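Local coordinates for protein Rv1364c/MT1410 (Mycobacterium tuberculosis, PDB 3KE6) that probably couples a manganese-binding PP2C-type phosphatase domain to a serine-kinase-like anti-sigma factor domain, acting as a multidomain regulator of sigma-factor activity, at residues V32-D37 / A326-D331; A258-L263 / R282-E287; A296-A301 / A363-A368; N333-V338 / T380-L385. One frame throughout, in Å; residues are numbered along the deposited sequence.

Interaction 1 (V32-D37 / A326-D331); sequences VVPGAD and AALAGD
Leu328 reaches across with its CD2 methyl and lays it on the peptide link between Val33 and Pro34, where it lies 3.4 Å from Val33 C. With CG anti to the backbone N (chi1 -178°), the leucine extends away from its own strand, and its two methyls fork over the opposing chain: CD1 comes near Val32 O, while CD2 also touches the proline ring, 3.7 Å from Pro34 CD. Val32 meets that same methyl from another direction, its side chain lying roughly perpendicular to the leucine and bringing CG1 to 4.2 Å from Leu328 CD2. The segment 326-331 is the end of strand 322-328 and the start of the tight connection into strand 333-340, a beta hairpin of the kinase-like domain; Val32 to Pro34 lead into strand 36-43, which pairs with strand 249-256 on the phosphatase side. The contact is therefore placed where the two halves of the chain meet. Along the hairpin turn the proline continues the overlap: Pro34 CG rests against Leu328 O, Pro34 CD is 3.5 Å from Ala329 O, and Pro34 CD lies 4.0 Å from Gly330 CA. Val33 turns CG1 to the same turn, 4.0 Å from Gly330 O. Leu328 and Val32 also pack on Ile288 and Leu385, and Pro34 touches Pro259.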
loop_
_atom_site.group_PDB
_atom_site.type_symbol
_atom_site.label_atom_id
_atom_site.label_comp_id
_atom_site.label_asym_id
_atom_site.label_seq_id
_atom_site.Cartn_x
_atom_site.Cartn_y
_atom_site.Cartn_z
ATOM N N VAL A 32 3.645 2.347 1.207
ATOM C CA VAL A 32 3.368 3.388 2.219
ATOM C C VAL A 32 3.411 4.797 1.598
ATOM O O VAL A 32 4.310 5.097 0.824
ATOM C CB VAL A 32 4.397 3.353 3.360
ATOM C CG1 VAL A 32 4.068 4.418 4.406
ATOM C CG2 VAL A 32 4.454 1.976 3.979
ATOM N N VAL A 33 2.455 5.653 1.936
ATOM C CA VAL A 33 2.354 6.962 1.303
ATOM C C VAL A 33 1.907 8.028 2.292
ATOM O O VAL A 33 1.357 7.726 3.357
ATOM C CB VAL A 33 1.399 6.967 0.076
ATOM C CG1 VAL A 33 1.932 6.074 -1.052
ATOM C CG2 VAL A 33 -0.019 6.559 0.468
ATOM N N PRO A 34 2.169 9.294 1.954
ATOM C CA PRO A 34 1.933 10.315 2.935
ATOM C C PRO A 34 0.465 10.438 3.324
ATOM O O PRO A 34 0.158 10.599 4.511
ATOM C CB PRO A 34 2.433 11.585 2.243
ATOM C CG PRO A 34 3.329 11.114 1.191
ATOM C CD PRO A 34 2.749 9.851 0.719
ATOM N N GLY A 35 -0.436 10.320 2.352
ATOM C CA GLY A 35 -1.845 10.638 2.608
ATOM C C GLY A 35 -2.818 9.488 2.785
ATOM O O GLY A 35 -4.032 9.720 2.829
ATOM N N ALA A 36 -2.303 8.257 2.870
ATOM C CA ALA A 36 -3.151 7.073 3.146
ATOM C C ALA A 36 -2.334 5.974 3.801
ATOM O O ALA A 36 -1.152 5.784 3.469
ATOM C CB ALA A 36 -3.784 6.548 1.873
ATOM N N ASP A 37 -2.951 5.290 4.754
ATOM C CA ASP A 37 -2.419 4.073 5.341
ATOM C C ASP A 37 -3.138 2.915 4.660
ATOM O O ASP A 37 -4.340 2.955 4.476
ATOM C CB ASP A 37 -2.712 4.029 6.839
ATOM C CG ASP A 37 -1.900 5.044 7.641
ATOM O OD1 ASP A 37 -0.824 5.467 7.151
ATOM O OD2 ASP A 37 -2.327 5.399 8.781
ATOM N N ALA A 326 14.563 14.635 4.473
ATOM C CA ALA A 326 13.939 13.373 4.073
ATOM C C ALA A 326 12.445 13.621 3.926
ATOM O O ALA A 326 11.845 14.344 4.753
ATOM C CB ALA A 326 14.202 12.284 5.104
ATOM N N ALA A 327 11.860 13.058 2.866
ATOM C CA ALA A 327 10.449 13.225 2.580
ATOM C C ALA A 327 9.911 11.976 1.874
ATOM O O ALA A 327 10.658 11.314 1.101
ATOM C CB ALA A 327 10.252 14.437 1.719
ATOM N N LEU A 328 8.643 11.645 2.155
ATOM C CA LEU A 328 7.929 10.578 1.456
ATOM C C LEU A 328 7.028 11.208 0.399
ATOM O O LEU A 328 6.269 12.148 0.692
ATOM C CB LEU A 328 7.091 9.741 2.407
ATOM C CG LEU A 328 6.312 8.551 1.799
ATOM C CD1 LEU A 328 7.246 7.382 1.446
ATOM C CD2 LEU A 328 5.261 8.055 2.759
ATOM N N ALA A 329 7.155 10.714 -0.836
ATOM C CA ALA A 329 6.358 11.168 -1.973
ATOM C C ALA A 329 5.217 10.206 -2.173
ATOM O O ALA A 329 5.205 9.090 -1.637
ATOM C CB ALA A 329 7.195 11.219 -3.236
ATOM N N GLY A 330 4.280 10.612 -2.992
ATOM C CA GLY A 330 3.116 9.804 -3.240
ATOM C C GLY A 330 3.378 8.661 -4.184
ATOM O O GLY A 330 2.439 7.983 -4.576
ATOM N N ASP A 331 4.640 8.439 -4.548
ATOM C CA ASP A 331 5.027 7.234 -5.293
ATOM C C ASP A 331 5.592 6.183 -4.351
ATOM O O ASP A 331 6.103 5.171 -4.808
ATOM C CB ASP A 331 6.050 7.545 -6.403
ATOM C CG ASP A 331 7.424 7.943 -5.851
ATOM O OD1 ASP A 331 7.518 8.272 -4.650
ATOM O OD2 ASP A 331 8.416 7.928 -6.612
#

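Interaction 2 (A258-L263 / R282-E287); sequences APTPPL and REWLAE. With SO4 (sulfate ion), chain C.
Thr260 to Leu263 run extended against the direction of residues 282-287 of helix 273-288, with the CA atoms of Thr260 and Glu287 6.6 Å apart at one end and those of Leu263 and Trp284 7.0 Å apart at the other. Trp284 makes the largest single contribution. Its CG stands anti to the backbone N (chi1 -174°), which swings the indole out to the loop. There NE1 donates to Pro261 O over 3.0 Å, nearly straight at 165°; the oxygen lies in the ring plane, and the N-H in turn lies in the carbonyl plane. Leu263 covers one face: its CB sits 3.8 Å from the centroid of the five-membered ring, as a CH-pi contact. Thr260 CG2 approaches the pyrrole side obliquely, 3.6 Å from Trp284 NE1, while its hydroxyl side lies near the helix, with Thr260 OG1 3.7 Å from Glu287 CB. The indole N-H is thus satisfied by a proline-rich linker carbonyl. Earlier in the helix, Arg282 grips a sulfate, probably from the crystallisation liquor, through NE to O1 and NH1 to O4; Arg278 NE binds the same ion. The loop carries the chain from strand 249-256 to strand 263-267; the indole packs against both it and strand 322-328, where it touches Ala326, Leu263 pairs with Ala326, and Leu285 turns away to pack on helix 292-312.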
loop_
_atom_site.group_PDB
_atom_site.type_symbol
_atom_site.label_atom_id
_atom_site.label_comp_id
_atom_site.label_asym_id
_atom_site.label_seq_id
_atom_site.Cartn_x
_atom_site.Cartn_y
_atom_site.Cartn_z
ATOM N N ALA A 258 -3.864 12.716 7.294
ATOM C CA ALA A 258 -3.034 13.913 7.085
ATOM C C ALA A 258 -1.550 13.509 6.917
ATOM O O ALA A 258 -1.014 12.748 7.719
ATOM C CB ALA A 258 -3.181 14.858 8.240
ATOM N N PRO A 259 -0.882 14.034 5.890
ATOM C CA PRO A 259 0.548 13.716 5.695
ATOM C C PRO A 259 1.476 14.232 6.788
ATOM O O PRO A 259 1.346 15.360 7.261
ATOM C CB PRO A 259 0.883 14.387 4.359
ATOM C CG PRO A 259 -0.116 15.487 4.227
ATOM C CD PRO A 259 -1.384 14.937 4.840
ATOM N N THR A 260 2.376 13.372 7.222
ATOM C CA THR A 260 3.476 13.782 8.060
ATOM C C THR A 260 4.336 14.808 7.293
ATOM O O THR A 260 4.767 14.562 6.155
ATOM C CB THR A 260 4.332 12.538 8.426
ATOM O OG1 THR A 260 3.530 11.616 9.173
ATOM C CG2 THR A 260 5.569 12.902 9.222
ATOM N N PRO A 261 4.612 15.954 7.914
ATOM C CA PRO A 261 5.505 16.876 7.229
ATOM C C PRO A 261 6.895 16.264 6.956
ATOM O O PRO A 261 7.274 15.283 7.597
ATOM C CB PRO A 261 5.614 18.036 8.219
ATOM C CG PRO A 261 5.258 17.460 9.498
ATOM C CD PRO A 261 4.213 16.473 9.227
ATOM N N PRO A 262 7.642 16.828 6.002
ATOM C CA PRO A 262 9.020 16.350 5.741
ATOM C C PRO A 262 9.996 16.579 6.906
ATOM O O PRO A 262 9.767 17.403 7.732
ATOM C CB PRO A 262 9.462 17.160 4.526
ATOM C CG PRO A 262 8.242 17.756 3.970
ATOM C CD PRO A 262 7.237 17.893 5.084
ATOM N N LEU A 263 11.078 15.838 6.941
ATOM C CA LEU A 263 12.080 15.987 7.947
ATOM C C LEU A 263 13.220 16.877 7.437
ATOM O O LEU A 263 13.712 16.707 6.287
ATOM C CB LEU A 263 12.639 14.617 8.323
ATOM C CG LEU A 263 13.721 14.625 9.404
ATOM C CD1 LEU A 263 13.135 15.143 10.735
ATOM C CD2 LEU A 263 14.276 13.270 9.588
ATOM N N ARG A 282 14.105 8.088 13.409
ATOM C CA ARG A 282 13.215 7.090 13.959
ATOM C C ARG A 282 11.841 7.665 14.308
ATOM O O ARG A 282 10.829 7.088 13.913
ATOM C CB ARG A 282 13.826 6.399 15.186
ATOM C CG ARG A 282 14.561 5.157 14.827
ATOM C CD ARG A 282 14.899 4.235 15.975
ATOM N NE ARG A 282 16.067 3.518 15.503
ATOM C CZ ARG A 282 16.061 2.412 14.760
ATOM N NH1 ARG A 282 17.208 1.883 14.366
ATOM N NH2 ARG A 282 14.952 1.811 14.419
ATOM N N GLU A 283 11.777 8.780 15.038
ATOM C CA GLU A 283 10.476 9.371 15.304
ATOM C C GLU A 283 9.725 9.497 13.991
ATOM O O GLU A 283 8.625 8.985 13.829
ATOM C CB GLU A 283 10.585 10.779 15.886
ATOM C CG GLU A 283 11.072 10.869 17.290
ATOM C CD GLU A 283 10.809 12.249 17.927
ATOM O OE1 GLU A 283 9.945 13.004 17.403
ATOM O OE2 GLU A 283 11.438 12.557 18.975
ATOM N N TRP A 284 10.359 10.201 13.067
ATOM C CA TRP A 284 9.768 10.560 11.796
ATOM C C TRP A 284 9.214 9.359 11.054
ATOM O O TRP A 284 8.082 9.408 10.578
ATOM C CB TRP A 284 10.812 11.268 10.921
ATOM C CG TRP A 284 10.240 11.796 9.667
ATOM C CD1 TRP A 284 9.364 12.838 9.534
ATOM C CD2 TRP A 284 10.493 11.306 8.351
ATOM N NE1 TRP A 284 9.063 13.014 8.210
ATOM C CE2 TRP A 284 9.753 12.082 7.470
ATOM C CE3 TRP A 284 11.281 10.256 7.838
ATOM C CZ2 TRP A 284 9.746 11.840 6.104
ATOM C CZ3 TRP A 284 11.284 10.017 6.482
ATOM C CH2 TRP A 284 10.529 10.806 5.628
ATOM N N LEU A 285 10.012 8.286 10.963
ATOM C CA LEU A 285 9.612 7.112 10.175
ATOM C C LEU A 285 8.493 6.340 10.870
ATOM O O LEU A 285 7.685 5.681 10.214
ATOM C CB LEU A 285 10.784 6.185 9.900
ATOM C CG LEU A 285 11.830 6.727 8.948
ATOM C CD1 LEU A 285 13.132 6.002 9.160
ATOM C CD2 LEU A 285 11.369 6.569 7.521
ATOM N N ALA A 286 8.433 6.450 12.184
ATOM C CA ALA A 286 7.296 5.905 12.935
ATOM C C ALA A 286 6.018 6.669 12.561
ATOM O O ALA A 286 4.978 6.066 12.379
ATOM C CB ALA A 286 7.554 5.954 14.471
ATOM N N GLU A 287 6.098 7.992 12.467
ATOM C CA GLU A 287 4.937 8.818 12.103
ATOM C C GLU A 287 4.523 8.475 10.689
ATOM O O GLU A 287 3.356 8.289 10.424
ATOM C CB GLU A 287 5.269 10.322 12.203
ATOM C CG GLU A 287 5.137 10.907 13.602
ATOM C CD GLU A 287 5.779 12.300 13.753
ATOM O OE1 GLU A 287 5.036 13.264 14.078
ATOM O OE2 GLU A 287 7.018 12.437 13.571
HETATM S S SO4 C . 19.565 3.351 17.072
HETATM O O1 SO4 C . 18.212 3.805 17.024
HETATM O O2 SO4 C . 20.437 4.480 17.292
HETATM O O3 SO4 C . 19.687 2.422 18.166
HETATM O O4 SO4 C . 19.962 2.721 15.844
#

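Interaction 3 (A296-A301 / A363-A368); sequences ADIVHA and ALVSEA
Leu364 sets its CD1 methyl over the centre of the His300 imidazole, 3.7 Å from the ring centroid and 13° off the normal, a CH-pi contact in which the leucine side chain stands about perpendicular to the histidine. The other methyl lies toward one side of the ring, with Leu364 CD2 3.7 Å from His300 ND1. CG anti to the backbone N (chi1 -171°) carries the ring out beside Leu364, and chi2 turns its face to the methyl. Earlier in the same turn, Asp297 CB and Ile298 CG1 flank a single methyl, Val365 CG2, at 4.0 and 4.1 Å, seating the valine beside the leucine. Ala301 adds its CB to the CD1 side of Leu364. These contacts fasten the chain that follows helix 358-362 to helix 292-312, the helix whose sequence resembles the N box of GHKL ATPases, and a glycerol, probably from the crystallisation liquor, lies about 3 Å from the His300 side chain. Asp297 OD2 lies 3.2 Å from Leu364 O, acceptor against acceptor, probably unfavourable for the ionised carboxylate, though uncertain at this resolution. The attachment probably rests on apolar packing and the CH-pi contact.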
loop_
_atom_site.group_PDB
_atom_site.type_symbol
_atom_site.label_atom_id
_atom_site.label_comp_id
_atom_site.label_asym_id
_atom_site.label_seq_id
_atom_site.Cartn_x
_atom_site.Cartn_y
_atom_site.Cartn_z
ATOM N N ALA A 296 15.270 0.212 9.521
ATOM C CA ALA A 296 16.645 -0.188 9.816
ATOM C C ALA A 296 17.580 0.197 8.647
ATOM O O ALA A 296 18.671 0.770 8.853
ATOM C CB ALA A 296 16.713 -1.676 10.101
ATOM N N ASP A 297 17.140 -0.098 7.429
ATOM C CA ASP A 297 17.892 0.275 6.247
ATOM C C ASP A 297 18.175 1.773 6.205
ATOM O O ASP A 297 19.327 2.197 6.130
ATOM C CB ASP A 297 17.143 -0.123 4.984
ATOM C CG ASP A 297 17.201 -1.569 4.729
ATOM O OD1 ASP A 297 18.191 -2.204 5.144
ATOM O OD2 ASP A 297 16.253 -2.097 4.117
ATOM N N ILE A 298 17.119 2.563 6.241
ATOM C CA ILE A 298 17.241 3.982 5.998
ATOM C C ILE A 298 18.054 4.637 7.134
ATOM O O ILE A 298 18.952 5.470 6.876
ATOM C CB ILE A 298 15.870 4.619 5.897
ATOM C CG1 ILE A 298 15.145 4.158 4.621
ATOM C CG2 ILE A 298 15.988 6.085 5.925
ATOM C CD1 ILE A 298 13.603 4.512 4.576
ATOM N N VAL A 299 17.788 4.242 8.385
ATOM C CA VAL A 299 18.559 4.805 9.489
ATOM C C VAL A 299 20.022 4.442 9.375
ATOM O O VAL A 299 20.876 5.238 9.674
ATOM C CB VAL A 299 18.040 4.373 10.875
ATOM C CG1 VAL A 299 18.999 4.915 12.005
ATOM C CG2 VAL A 299 16.585 4.823 11.071
ATOM N N HIS A 300 20.316 3.220 8.960
ATOM C CA HIS A 300 21.706 2.793 8.761
ATOM C C HIS A 300 22.390 3.714 7.749
ATOM O O HIS A 300 23.440 4.294 8.034
ATOM C CB HIS A 300 21.722 1.341 8.283
ATOM C CG HIS A 300 23.072 0.709 8.251
ATOM N ND1 HIS A 300 23.233 -0.658 8.228
ATOM C CD2 HIS A 300 24.318 1.236 8.160
ATOM C CE1 HIS A 300 24.522 -0.949 8.146
ATOM N NE2 HIS A 300 25.203 0.182 8.109
ATOM N N ALA A 301 21.765 3.886 6.587
ATOM C CA ALA A 301 22.387 4.676 5.493
ATOM C C ALA A 301 22.679 6.091 5.952
ATOM O O ALA A 301 23.795 6.569 5.862
ATOM C CB ALA A 301 21.502 4.703 4.257
ATOM N N ALA A 363 23.816 -1.149 -1.151
ATOM C CA ALA A 363 23.440 -2.458 -0.633
ATOM C C ALA A 363 22.320 -2.433 0.422
ATOM O O ALA A 363 21.832 -3.494 0.779
ATOM C CB ALA A 363 24.663 -3.157 -0.068
ATOM N N LEU A 364 21.910 -1.258 0.915
ATOM C CA LEU A 364 20.886 -1.150 2.000
ATOM C C LEU A 364 19.528 -0.626 1.535
ATOM O O LEU A 364 18.478 -0.968 2.085
ATOM C CB LEU A 364 21.370 -0.198 3.095
ATOM C CG LEU A 364 22.632 -0.606 3.856
ATOM C CD1 LEU A 364 23.183 0.586 4.630
ATOM C CD2 LEU A 364 22.336 -1.788 4.767
ATOM N N VAL A 365 19.559 0.226 0.524
ATOM C CA VAL A 365 18.389 0.937 0.081
ATOM C C VAL A 365 18.267 0.879 -1.439
ATOM O O VAL A 365 19.239 0.606 -2.140
ATOM C CB VAL A 365 18.496 2.344 0.608
ATOM C CG1 VAL A 365 17.952 3.363 -0.381
ATOM C CG2 VAL A 365 17.806 2.405 1.968
ATOM N N SER A 366 17.067 1.094 -1.947
ATOM C CA SER A 366 16.828 0.946 -3.380
ATOM C C SER A 366 17.887 1.656 -4.227
ATOM O O SER A 366 18.285 1.107 -5.247
ATOM C CB SER A 366 15.415 1.436 -3.778
ATOM O OG SER A 366 14.415 0.831 -2.988
ATOM N N GLU A 367 18.331 2.862 -3.824
ATOM C CA GLU A 367 19.313 3.657 -4.606
ATOM C C GLU A 367 20.049 4.694 -3.767
ATOM O O GLU A 367 19.453 5.392 -2.967
ATOM C CB GLU A 367 18.637 4.409 -5.766
ATOM C CG GLU A 367 17.154 4.031 -6.027
ATOM C CD GLU A 367 16.541 4.670 -7.272
ATOM O OE1 GLU A 367 17.094 5.680 -7.785
ATOM O OE2 GLU A 367 15.499 4.129 -7.745
ATOM N N ALA A 368 21.343 4.840 -4.014
ATOM C CA ALA A 368 22.163 5.809 -3.309
ATOM C C ALA A 368 23.112 6.507 -4.273
ATOM O O ALA A 368 23.476 5.955 -5.290
ATOM C CB ALA A 368 22.939 5.138 -2.209
#

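Interaction 4 (N333-V338 / T380-L385); sequences NVRASV and TLTHRL
Val334 and His383 form a hydrogen-bonded antiparallel pair, as do Ala336 and Leu381, and each pair closes with two backbone bonds of 2.9 Å: Val334 N to His383 O and His383 N to Val334 O, then Ala336 N to Leu381 O and Leu381 N to Ala336 O. The N-to-C directions of the two segments are 166° apart, and weaker CA-H...O contacts add to the same carbonyls, as from Thr382 CA to Val334 O. Backbone groups of the non-hydrogen-bonded residues turn to the flanking strands 322-328 and 367-373: Arg335 bonds with Ala327, Ser337 with Ala325, Thr380 with Arg369 and Thr382 with Glu367. Arg384 N is bonded to Ser366 OG. On the face bearing Asn333 and Arg335, the polar ends of both find partners in Asp331: Asn333 ND2 bonds to OD2, and Arg335 NH2 makes a salt bridge to OD1. Asn333 ND2 also lies over the Arg384 guanidinium, 3.7 Å from its NH2, with the planes 61° apart. Arg335 and Thr382 run side by side, Arg335 CG 3.5 Å from Thr382 OG1. On the other face Ala336 CB meets Leu381 CD1 and Val334 CG2 meets Leu385 CD1, both at 3.7 Å. His383 there bonds Asp294 OD1 through NE2 and accepts a weak bond from Ser366 N at ND1. That pattern would favour the proton on NE2 and could let the nearby carboxylate polarise the ring.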
loop_
_atom_site.group_PDB
_atom_site.type_symbol
_atom_site.label_atom_id
_atom_site.label_comp_id
_atom_site.label_asym_id
_atom_site.label_seq_id
_atom_site.Cartn_x
_atom_site.Cartn_y
_atom_site.Cartn_z
ATOM N N ASN A 333 8.207 6.301 -2.351
ATOM C CA ASN A 333 9.644 6.372 -2.077
ATOM C C ASN A 333 9.961 7.439 -1.044
ATOM O O ASN A 333 9.336 8.497 -1.016
ATOM C CB ASN A 333 10.419 6.668 -3.360
ATOM C CG ASN A 333 10.455 5.494 -4.290
ATOM O OD1 ASN A 333 10.925 4.442 -3.907
ATOM N ND2 ASN A 333 9.939 5.658 -5.510
ATOM N N VAL A 334 10.883 7.106 -0.157
ATOM C CA VAL A 334 11.538 8.081 0.674
ATOM C C VAL A 334 12.774 8.528 -0.078
ATOM O O VAL A 334 13.479 7.725 -0.642
ATOM C CB VAL A 334 11.977 7.485 2.006
ATOM C CG1 VAL A 334 12.870 8.470 2.788
ATOM C CG2 VAL A 334 10.758 7.102 2.825
ATOM N N ARG A 335 12.999 9.830 -0.095
ATOM C CA ARG A 335 14.201 10.416 -0.666
ATOM C C ARG A 335 14.865 11.245 0.425
ATOM O O ARG A 335 14.200 11.988 1.151
ATOM C CB ARG A 335 13.850 11.237 -1.909
ATOM C CG ARG A 335 13.854 10.357 -3.144
ATOM C CD ARG A 335 13.201 10.991 -4.376
ATOM N NE ARG A 335 11.781 10.830 -4.219
ATOM C CZ ARG A 335 10.973 10.137 -5.009
ATOM N NH1 ARG A 335 11.371 9.572 -6.144
ATOM N NH2 ARG A 335 9.711 10.083 -4.665
ATOM N N ALA A 336 16.164 11.060 0.592
ATOM C CA ALA A 336 16.852 11.749 1.652
ATOM C C ALA A 336 18.174 12.262 1.156
ATOM O O ALA A 336 18.756 11.689 0.224
ATOM C CB ALA A 336 17.075 10.820 2.835
ATOM N N SER A 337 18.657 13.326 1.794
ATOM C CA SER A 337 19.966 13.837 1.465
ATOM C C SER A 337 20.677 14.328 2.690
ATOM O O SER A 337 20.076 14.889 3.593
ATOM C CB SER A 337 19.897 14.974 0.443
ATOM O OG SER A 337 18.967 15.965 0.819
ATOM N N VAL A 338 21.980 14.108 2.682
ATOM C CA VAL A 338 22.848 14.549 3.717
ATOM C C VAL A 338 23.863 15.423 3.015
ATOM O O VAL A 338 24.659 14.926 2.229
ATOM C CB VAL A 338 23.493 13.357 4.405
ATOM C CG1 VAL A 338 24.505 13.815 5.469
ATOM C CG2 VAL A 338 22.402 12.485 4.995
ATOM N N THR A 380 22.848 10.996 -1.167
ATOM C CA THR A 380 21.398 10.866 -1.277
ATOM C C THR A 380 20.976 9.420 -1.232
ATOM O O THR A 380 21.764 8.519 -1.518
ATOM C CB THR A 380 20.889 11.417 -2.601
ATOM O OG1 THR A 380 21.461 10.649 -3.675
ATOM C CG2 THR A 380 21.270 12.897 -2.761
ATOM N N LEU A 381 19.717 9.203 -0.889
ATOM C CA LEU A 381 19.132 7.880 -1.017
ATOM C C LEU A 381 17.697 7.927 -1.440
ATOM O O LEU A 381 16.995 8.877 -1.153
ATOM C CB LEU A 381 19.283 7.094 0.265
ATOM C CG LEU A 381 18.586 7.532 1.535
ATOM C CD1 LEU A 381 17.042 7.358 1.431
ATOM C CD2 LEU A 381 19.139 6.693 2.695
ATOM N N THR A 382 17.293 6.926 -2.203
ATOM C CA THR A 382 15.895 6.723 -2.525
ATOM C C THR A 382 15.586 5.288 -2.141
ATOM O O THR A 382 16.241 4.358 -2.639
ATOM C CB THR A 382 15.630 6.896 -3.991
ATOM O OG1 THR A 382 16.196 8.122 -4.440
ATOM C CG2 THR A 382 14.172 6.909 -4.255
ATOM N N HIS A 383 14.616 5.120 -1.249
ATOM C CA HIS A 383 14.185 3.794 -0.791
ATOM C C HIS A 383 12.667 3.635 -0.875
ATOM O O HIS A 383 11.932 4.416 -0.271
ATOM C CB HIS A 383 14.616 3.611 0.646
ATOM C CG HIS A 383 14.364 2.247 1.179
ATOM N ND1 HIS A 383 15.235 1.208 0.979
ATOM C CD2 HIS A 383 13.351 1.753 1.923
ATOM C CE1 HIS A 383 14.770 0.126 1.575
ATOM N NE2 HIS A 383 13.630 0.433 2.158
ATOM N N ARG A 384 12.205 2.639 -1.629
ATOM C CA ARG A 384 10.778 2.317 -1.701
ATOM C C ARG A 384 10.298 1.699 -0.398
ATOM O O ARG A 384 10.908 0.770 0.065
ATOM C CB ARG A 384 10.535 1.338 -2.850
ATOM C CG ARG A 384 9.053 0.962 -3.103
ATOM C CD ARG A 384 8.820 0.430 -4.527
ATOM N NE ARG A 384 8.244 1.463 -5.399
ATOM C CZ ARG A 384 8.770 1.913 -6.540
ATOM N NH1 ARG A 384 9.906 1.430 -7.027
ATOM N NH2 ARG A 384 8.139 2.857 -7.221
ATOM N N LEU A 385 9.244 2.236 0.210
ATOM C CA LEU A 385 8.667 1.653 1.428
ATOM C C LEU A 385 7.669 0.519 1.077
ATOM O O LEU A 385 6.987 0.566 0.068
ATOM C CB LEU A 385 7.977 2.734 2.282
ATOM C CG LEU A 385 8.865 3.867 2.845
ATOM C CD1 LEU A 385 8.120 4.784 3.846
ATOM C CD2 LEU A 385 10.111 3.319 3.529
#

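How the interactions relate
Interactions 3 and 4 lie in the kinase-like half of the chain; interaction 2 lays the connecting segment after strand 249-256 on the first helix of that half, and interaction 1 bridges to the phosphatase half. Interactions 3 and 4 are closest, their centres about 8 Å apart, sharing neighbouring strands 367-373 and 376-391; interactions 1 and 2 follow at about 9 Å, joined by the Ala326-Leu263 backbone bond. Strands 322-328 and 333-340 connect interaction 1 to interaction 4, and helices 273-288 and 292-312 link interaction 2 to interaction 3. Along the chain, interaction 2 is nested inside interaction 1, and interaction 3 alternates with interactions 1 and 4. Strand 376-391 also pairs with strands 29-31 and 36-43, making the two halves continuous.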